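Local coordinates for protein myosin-I heavy chain (PDB 5EJY) that is an actin-based motor with ATPase activity that takes part in the early steps of phagocytosis and in adhesion, here represented by its first MyTH4-FERM tail module, at residues Tyr85-Gly95 with Leu128-Phe136; Phe146-Ile154 with Ala167-Gln175. All coordinates share one frame; numbering follows the deposited sequence.

In the fold
Followed from the N terminus, the chain reaches helix 81-97 after three earlier helices, runs through helix 102-112, and returns with helix 119-133 to close contact 1 across 32 intervening residues. Contact 2 opens only after that: helix 143-155 follows helix 119-133 in sequence, and helix 161-180 turns back on it after a short link of five residues. The two contacts are therefore in series, neither nested nor crossed, yet their centres lie only about 16 Å apart. Helix 119-133 joins them, since His130 and Cys133 of contact 1 lean on Ser170, Ile173 and Phe146 of contact 2. Together they tie four helices of the MyTH4 domain into one helical bundle.

Contact 1: Tyr85-Gly95 with Leu128-Phe136; sequences YSPVKFILTKG and LIHFTCSTF
Three aromatic rings mark out this contact: the edge of Tyr85 is turned toward the face of Phe131 in an offset edge-to-face pair, and Phe136 lays one face over the backbone of Gly95. In the first pair the planes stand at 77° with centroids 6.0 Å apart, and Tyr85 CE1 comes 3.8 Å from Phe131 CZ. The setting is the all-helical MyTH4 domain of the myosin tail, where helix 81-97 and the end of helix 119-133 run at 40° to each other.

Val88 uses both branches, one against the Phe131 ring and one against Leu128. Val88 CG1, anti to the backbone N, reaches to 3.6 Å from Phe131 CD2, while Val88 CG2 meets Leu128 CD2 at 3.8 Å. Leu192 and Ile195 of helix 189-196 also pack on Phe131.

One turn on, Leu92 sets its two methyls against Thr132, Thr135 and the Phe131 carbonyl. Its CD1 lies 3.5 Å from Thr135 OG1, a hydroxyl already given to Phe131 O, so that a buried polar atom is satisfied within its own segment while Leu92 meets it with carbon. Thr132 OG1 is tied back in the same way to Leu128 O, on the opposite face of that carbonyl from Thr132 N.

Beyond the helix end, Phe136 CG sits between its backbone N and carbonyl carbon (chi1 52°), which brings the ring against the other helix. Gly95 leaves room for it: a beta carbon there would clash with Phe136 CZ. Leu92 O lies at the edge of this ring, 3.8 Å from Phe136 CE2, and Gly95 C stands 3.5 Å above its plane, offset toward the rim.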
# COMPACT_ATOMS: atom_id res chain seq x y z
N TYR A 85 15.16 -11.43 13.84
CA TYR A 85 14.81 -10.02 13.72
C TYR A 85 14.12 -9.44 14.94
O TYR A 85 13.89 -8.23 15.00
CB TYR A 85 13.97 -9.79 12.46
CG TYR A 85 14.79 -9.90 11.21
CD1 TYR A 85 15.75 -8.95 10.91
CD2 TYR A 85 14.63 -10.97 10.35
CE1 TYR A 85 16.53 -9.05 9.77
CE2 TYR A 85 15.40 -11.08 9.20
CZ TYR A 85 16.35 -10.12 8.92
OH TYR A 85 17.11 -10.22 7.79
N SER A 86 13.79 -10.28 15.92
CA SER A 86 13.09 -9.81 17.11
C SER A 86 13.78 -8.63 17.82
O SER A 86 13.10 -7.68 18.23
CB SER A 86 12.79 -10.96 18.08
OG SER A 86 13.97 -11.57 18.56
N PRO A 87 15.11 -8.68 17.99
CA PRO A 87 15.72 -7.49 18.62
C PRO A 87 15.59 -6.24 17.74
O PRO A 87 15.48 -5.14 18.27
CB PRO A 87 17.20 -7.88 18.77
CG PRO A 87 17.42 -8.96 17.75
CD PRO A 87 16.11 -9.71 17.67
N VAL A 88 15.61 -6.43 16.42
CA VAL A 88 15.42 -5.32 15.48
C VAL A 88 14.01 -4.72 15.60
O VAL A 88 13.84 -3.50 15.67
CB VAL A 88 15.70 -5.76 14.02
CG1 VAL A 88 15.41 -4.62 13.05
CG2 VAL A 88 17.14 -6.21 13.88
N LYS A 89 13.00 -5.58 15.64
CA LYS A 89 11.62 -5.15 15.80
C LYS A 89 11.44 -4.34 17.08
O LYS A 89 10.73 -3.34 17.11
CB LYS A 89 10.69 -6.37 15.84
CG LYS A 89 10.58 -7.12 14.51
CD LYS A 89 9.88 -6.28 13.46
CE LYS A 89 9.60 -7.08 12.20
NZ LYS A 89 8.41 -7.97 12.30
N PHE A 90 12.09 -4.78 18.15
CA PHE A 90 11.99 -4.06 19.41
C PHE A 90 12.51 -2.62 19.25
O PHE A 90 11.82 -1.65 19.59
CB PHE A 90 12.77 -4.80 20.50
CG PHE A 90 12.72 -4.12 21.84
CD1 PHE A 90 11.72 -4.42 22.75
CD2 PHE A 90 13.67 -3.17 22.18
CE1 PHE A 90 11.67 -3.80 23.98
CE2 PHE A 90 13.62 -2.54 23.41
CZ PHE A 90 12.63 -2.85 24.31
N ILE A 91 13.72 -2.51 18.74
CA ILE A 91 14.36 -1.22 18.50
C ILE A 91 13.51 -0.28 17.64
O ILE A 91 13.27 0.87 18.01
CB ILE A 91 15.73 -1.40 17.83
CG1 ILE A 91 16.66 -2.19 18.75
CG2 ILE A 91 16.35 -0.05 17.48
CD1 ILE A 91 17.97 -2.56 18.13
N LEU A 92 13.06 -0.78 16.49
CA LEU A 92 12.34 0.04 15.53
C LEU A 92 10.94 0.41 16.02
O LEU A 92 10.44 1.48 15.71
CB LEU A 92 12.24 -0.67 14.18
CG LEU A 92 13.56 -1.01 13.50
CD1 LEU A 92 13.27 -1.67 12.14
CD2 LEU A 92 14.40 0.25 13.36
N THR A 93 10.32 -0.48 16.78
CA THR A 93 8.98 -0.19 17.32
C THR A 93 9.08 0.95 18.32
O THR A 93 8.28 1.89 18.30
CB THR A 93 8.35 -1.43 17.99
OG1 THR A 93 8.31 -2.51 17.05
CG2 THR A 93 6.92 -1.13 18.43
N LYS A 94 10.10 0.90 19.18
CA LYS A 94 10.24 1.98 20.16
C LYS A 94 10.55 3.31 19.46
O LYS A 94 9.94 4.33 19.75
CB LYS A 94 11.32 1.64 21.19
CG LYS A 94 10.95 0.48 22.13
CD LYS A 94 9.92 0.90 23.18
CE LYS A 94 9.50 -0.29 24.04
NZ LYS A 94 8.50 0.10 25.07
N GLY A 95 11.49 3.29 18.52
CA GLY A 95 11.90 4.52 17.86
C GLY A 95 10.83 5.13 16.96
O GLY A 95 10.68 6.36 16.89
N LEU A 128 21.85 -2.71 10.93
CA LEU A 128 20.99 -2.00 11.87
C LEU A 128 20.79 -0.55 11.47
O LEU A 128 19.68 -0.03 11.54
CB LEU A 128 21.57 -2.03 13.28
CG LEU A 128 21.56 -3.39 13.98
CD1 LEU A 128 22.25 -3.31 15.34
CD2 LEU A 128 20.12 -3.90 14.12
N ILE A 129 21.87 0.11 11.06
CA ILE A 129 21.78 1.48 10.59
C ILE A 129 20.80 1.56 9.42
O ILE A 129 19.94 2.45 9.36
CB ILE A 129 23.19 2.02 10.21
CG1 ILE A 129 23.95 2.45 11.47
CG2 ILE A 129 23.09 3.20 9.28
CD1 ILE A 129 25.50 2.66 11.23
N HIS A 130 20.92 0.62 8.50
CA HIS A 130 20.08 0.59 7.31
C HIS A 130 18.61 0.29 7.67
O HIS A 130 17.70 0.93 7.12
CB HIS A 130 20.65 -0.43 6.32
CG HIS A 130 20.04 -0.37 4.95
ND1 HIS A 130 20.30 -1.31 3.98
CD2 HIS A 130 19.17 0.52 4.40
CE1 HIS A 130 19.62 -1.01 2.89
NE2 HIS A 130 18.93 0.09 3.12
N PHE A 131 18.37 -0.65 8.59
CA PHE A 131 17.00 -0.92 9.05
C PHE A 131 16.40 0.35 9.63
O PHE A 131 15.23 0.66 9.41
CB PHE A 131 16.97 -1.96 10.18
CG PHE A 131 17.51 -3.32 9.80
CD1 PHE A 131 17.32 -3.84 8.53
CD2 PHE A 131 18.18 -4.09 10.74
CE1 PHE A 131 17.81 -5.09 8.19
CE2 PHE A 131 18.69 -5.35 10.41
CZ PHE A 131 18.51 -5.85 9.13
N THR A 132 17.21 1.09 10.39
CA THR A 132 16.71 2.25 11.11
C THR A 132 16.41 3.37 10.13
O THR A 132 15.35 3.99 10.21
CB THR A 132 17.73 2.72 12.20
OG1 THR A 132 18.01 1.63 13.07
CG2 THR A 132 17.15 3.88 13.03
N CYS A 133 17.33 3.63 9.21
CA CYS A 133 17.11 4.63 8.17
C CYS A 133 15.85 4.35 7.34
O CYS A 133 15.22 5.28 6.83
CB CYS A 133 18.32 4.70 7.23
SG CYS A 133 19.77 5.48 8.00
N SER A 134 15.52 3.07 7.18
CA SER A 134 14.35 2.63 6.42
C SER A 134 13.04 2.78 7.19
O SER A 134 11.96 2.51 6.65
CB SER A 134 14.52 1.17 5.99
OG SER A 134 15.73 0.99 5.24
N THR A 135 13.14 3.20 8.45
CA THR A 135 11.97 3.28 9.34
C THR A 135 11.64 4.70 9.82
O THR A 135 10.48 5.12 9.80
CB THR A 135 12.11 2.31 10.55
OG1 THR A 135 12.54 1.02 10.09
CG2 THR A 135 10.74 2.17 11.30
N PHE A 136 12.66 5.44 10.29
CA PHE A 136 12.47 6.82 10.72
C PHE A 136 13.83 7.54 10.68
O PHE A 136 14.88 6.90 10.82
CB PHE A 136 11.89 6.91 12.15
CG PHE A 136 12.66 6.10 13.15
CD1 PHE A 136 13.85 6.58 13.69
CD2 PHE A 136 12.23 4.83 13.51
CE1 PHE A 136 14.59 5.81 14.58
CE2 PHE A 136 12.96 4.05 14.40
CZ PHE A 136 14.14 4.55 14.94

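Contact 2: Phe146-Ile154 with Ala167-Gln175; sequences FAAYLKTTI and AQASYFILQ
The segments Phe146-Ile154 and Ala167-Gln175 are helical throughout and run roughly antiparallel, their directions 141° apart and their axes 9.3 Å from each other at closest approach. Tyr171 enters as a knob among Ala147, Leu150, Lys151 and Ile154. With CG anti to the backbone N (chi1 -171°), its ring reaches across to the opposing helix, where Leu150 CD1 meets the ring edge 3.8 Å from Tyr171 CD1. The aliphatic chain of Lys151 runs beside that ring, CG lying 3.7 Å from Tyr171 CE1.

Leu150 is in turn a knob among Ala167, Ser170, Tyr171 and Leu174. This reciprocal knobs-into-holes packing joins two successive helices of the MyTH4 bundle. The polar ends of Tyr171 and Lys151 are both taken up by the N-terminal tail of the chain, each bonding Gln4 OE1, and Lys151 NZ also forms a salt bridge with Asp8.

Replacing Tyr171 by an alanine would probably leave the hole among Ala147, Leu150, Lys151 and Ile154 unfilled and cost Gln4 OE1 and Ile5 N their hydroxyl partner.

At one end Ile154 CG2 lies against Gln168 CG at 3.6 Å; at the other, Leu174 CD1 touches the edge of the Phe146 ring, 4.0 Å from Phe146 CE2.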
# COMPACT_ATOMS: atom_id res chain seq x y z
N PHE A 146 24.65 12.93 11.42
CA PHE A 146 24.55 11.55 10.99
C PHE A 146 24.78 11.48 9.49
O PHE A 146 25.43 10.57 9.00
CB PHE A 146 23.19 10.92 11.36
CG PHE A 146 23.06 9.51 10.87
CD1 PHE A 146 23.84 8.51 11.41
CD2 PHE A 146 22.20 9.21 9.83
CE1 PHE A 146 23.75 7.20 10.92
CE2 PHE A 146 22.12 7.90 9.33
CZ PHE A 146 22.88 6.91 9.89
N ALA A 147 24.25 12.45 8.76
CA ALA A 147 24.46 12.48 7.32
C ALA A 147 25.94 12.65 6.98
O ALA A 147 26.44 12.06 6.02
CB ALA A 147 23.64 13.61 6.70
N ALA A 148 26.64 13.45 7.77
CA ALA A 148 28.09 13.62 7.54
C ALA A 148 28.79 12.29 7.76
O ALA A 148 29.70 11.89 7.01
CB ALA A 148 28.65 14.69 8.47
N TYR A 149 28.35 11.57 8.78
CA TYR A 149 28.93 10.27 9.10
C TYR A 149 28.74 9.27 7.95
O TYR A 149 29.66 8.53 7.62
CB TYR A 149 28.31 9.74 10.40
CG TYR A 149 28.92 8.45 10.87
CD1 TYR A 149 30.23 8.42 11.34
CD2 TYR A 149 28.20 7.28 10.86
CE1 TYR A 149 30.80 7.25 11.79
CE2 TYR A 149 28.75 6.09 11.29
CZ TYR A 149 30.06 6.09 11.76
OH TYR A 149 30.64 4.93 12.19
N LEU A 150 27.54 9.27 7.36
CA LEU A 150 27.25 8.40 6.22
C LEU A 150 28.16 8.71 5.03
O LEU A 150 28.75 7.83 4.44
CB LEU A 150 25.78 8.56 5.79
CG LEU A 150 24.71 7.98 6.71
CD1 LEU A 150 23.31 8.24 6.14
CD2 LEU A 150 24.94 6.49 6.88
N LYS A 151 28.21 9.98 4.65
CA LYS A 151 28.94 10.36 3.44
C LYS A 151 30.43 10.10 3.62
O LYS A 151 31.10 9.59 2.71
CB LYS A 151 28.67 11.82 3.09
CG LYS A 151 27.20 12.12 2.85
CD LYS A 151 26.99 13.43 2.11
CE LYS A 151 27.24 13.26 0.61
NZ LYS A 151 26.90 14.51 -0.13
N THR A 152 30.96 10.43 4.79
CA THR A 152 32.36 10.12 5.08
C THR A 152 32.60 8.63 4.91
O THR A 152 33.61 8.20 4.34
CB THR A 152 32.76 10.54 6.50
OG1 THR A 152 32.65 11.96 6.63
CG2 THR A 152 34.20 10.12 6.79
N THR A 153 31.67 7.83 5.40
CA THR A 153 31.82 6.38 5.29
C THR A 153 31.79 5.93 3.83
O THR A 153 32.56 5.06 3.42
CB THR A 153 30.71 5.65 6.06
OG1 THR A 153 30.81 5.98 7.45
CG2 THR A 153 30.84 4.16 5.87
N ILE A 154 30.89 6.53 3.05
CA ILE A 154 30.75 6.19 1.64
C ILE A 154 31.96 6.63 0.81
O ILE A 154 32.38 5.95 -0.12
CB ILE A 154 29.49 6.84 1.04
CG1 ILE A 154 28.21 6.27 1.69
CG2 ILE A 154 29.46 6.64 -0.47
CD1 ILE A 154 26.97 7.16 1.49
N ALA A 167 25.89 1.63 3.73
CA ALA A 167 25.94 3.07 3.97
C ALA A 167 25.33 3.83 2.80
O ALA A 167 24.58 4.78 3.01
CB ALA A 167 27.38 3.54 4.24
N GLN A 168 25.66 3.44 1.58
CA GLN A 168 25.06 4.09 0.43
C GLN A 168 23.54 3.90 0.39
O GLN A 168 22.81 4.83 0.09
CB GLN A 168 25.67 3.58 -0.88
CG GLN A 168 27.11 4.01 -1.08
CD GLN A 168 27.59 3.73 -2.50
OE1 GLN A 168 27.78 2.58 -2.89
NE2 GLN A 168 27.76 4.79 -3.28
N ALA A 169 23.08 2.69 0.67
CA ALA A 169 21.63 2.41 0.65
C ALA A 169 20.90 3.14 1.79
O ALA A 169 19.73 3.52 1.65
CB ALA A 169 21.38 0.92 0.72
N SER A 170 21.60 3.34 2.91
CA SER A 170 21.04 4.07 4.05
C SER A 170 20.88 5.53 3.70
O SER A 170 19.85 6.12 3.98
CB SER A 170 21.93 3.96 5.29
OG SER A 170 21.98 2.63 5.77
N TYR A 171 21.91 6.13 3.10
CA TYR A 171 21.82 7.53 2.72
C TYR A 171 20.69 7.75 1.72
O TYR A 171 19.91 8.69 1.84
CB TYR A 171 23.15 8.01 2.11
CG TYR A 171 23.19 9.50 1.90
CD1 TYR A 171 23.46 10.36 2.95
CD2 TYR A 171 22.95 10.06 0.65
CE1 TYR A 171 23.51 11.73 2.77
CE2 TYR A 171 22.99 11.43 0.46
CZ TYR A 171 23.27 12.26 1.52
OH TYR A 171 23.31 13.62 1.36
N PHE A 172 20.63 6.87 0.73
CA PHE A 172 19.60 6.99 -0.30
C PHE A 172 18.18 6.82 0.29
O PHE A 172 17.27 7.57 -0.04
CB PHE A 172 19.84 5.97 -1.41
CG PHE A 172 18.88 6.09 -2.57
CD1 PHE A 172 18.84 7.25 -3.34
CD2 PHE A 172 18.02 5.06 -2.89
CE1 PHE A 172 17.95 7.37 -4.41
CE2 PHE A 172 17.12 5.17 -3.96
CZ PHE A 172 17.09 6.33 -4.71
N ILE A 173 17.99 5.86 1.18
CA ILE A 173 16.62 5.69 1.72
C ILE A 173 16.22 6.90 2.59
O ILE A 173 15.05 7.28 2.65
CB ILE A 173 16.41 4.31 2.43
CG1 ILE A 173 14.91 3.92 2.42
CG2 ILE A 173 16.96 4.30 3.85
CD1 ILE A 173 14.38 3.60 1.04
N LEU A 174 17.19 7.55 3.23
CA LEU A 174 16.84 8.77 3.97
C LEU A 174 16.36 9.84 3.00
O LEU A 174 15.41 10.56 3.30
CB LEU A 174 18.02 9.33 4.78
CG LEU A 174 18.50 8.64 6.06
CD1 LEU A 174 19.64 9.47 6.66
CD2 LEU A 174 17.37 8.48 7.07
N GLN A 175 17.02 9.96 1.84
CA GLN A 175 16.57 10.90 0.81
C GLN A 175 15.17 10.55 0.29
O GLN A 175 14.33 11.43 0.10
CB GLN A 175 17.54 10.89 -0.37
CG GLN A 175 18.92 11.47 -0.10
CD GLN A 175 19.83 11.21 -1.26
OE1 GLN A 175 20.26 10.08 -1.49
NE2 GLN A 175 20.12 12.26 -2.03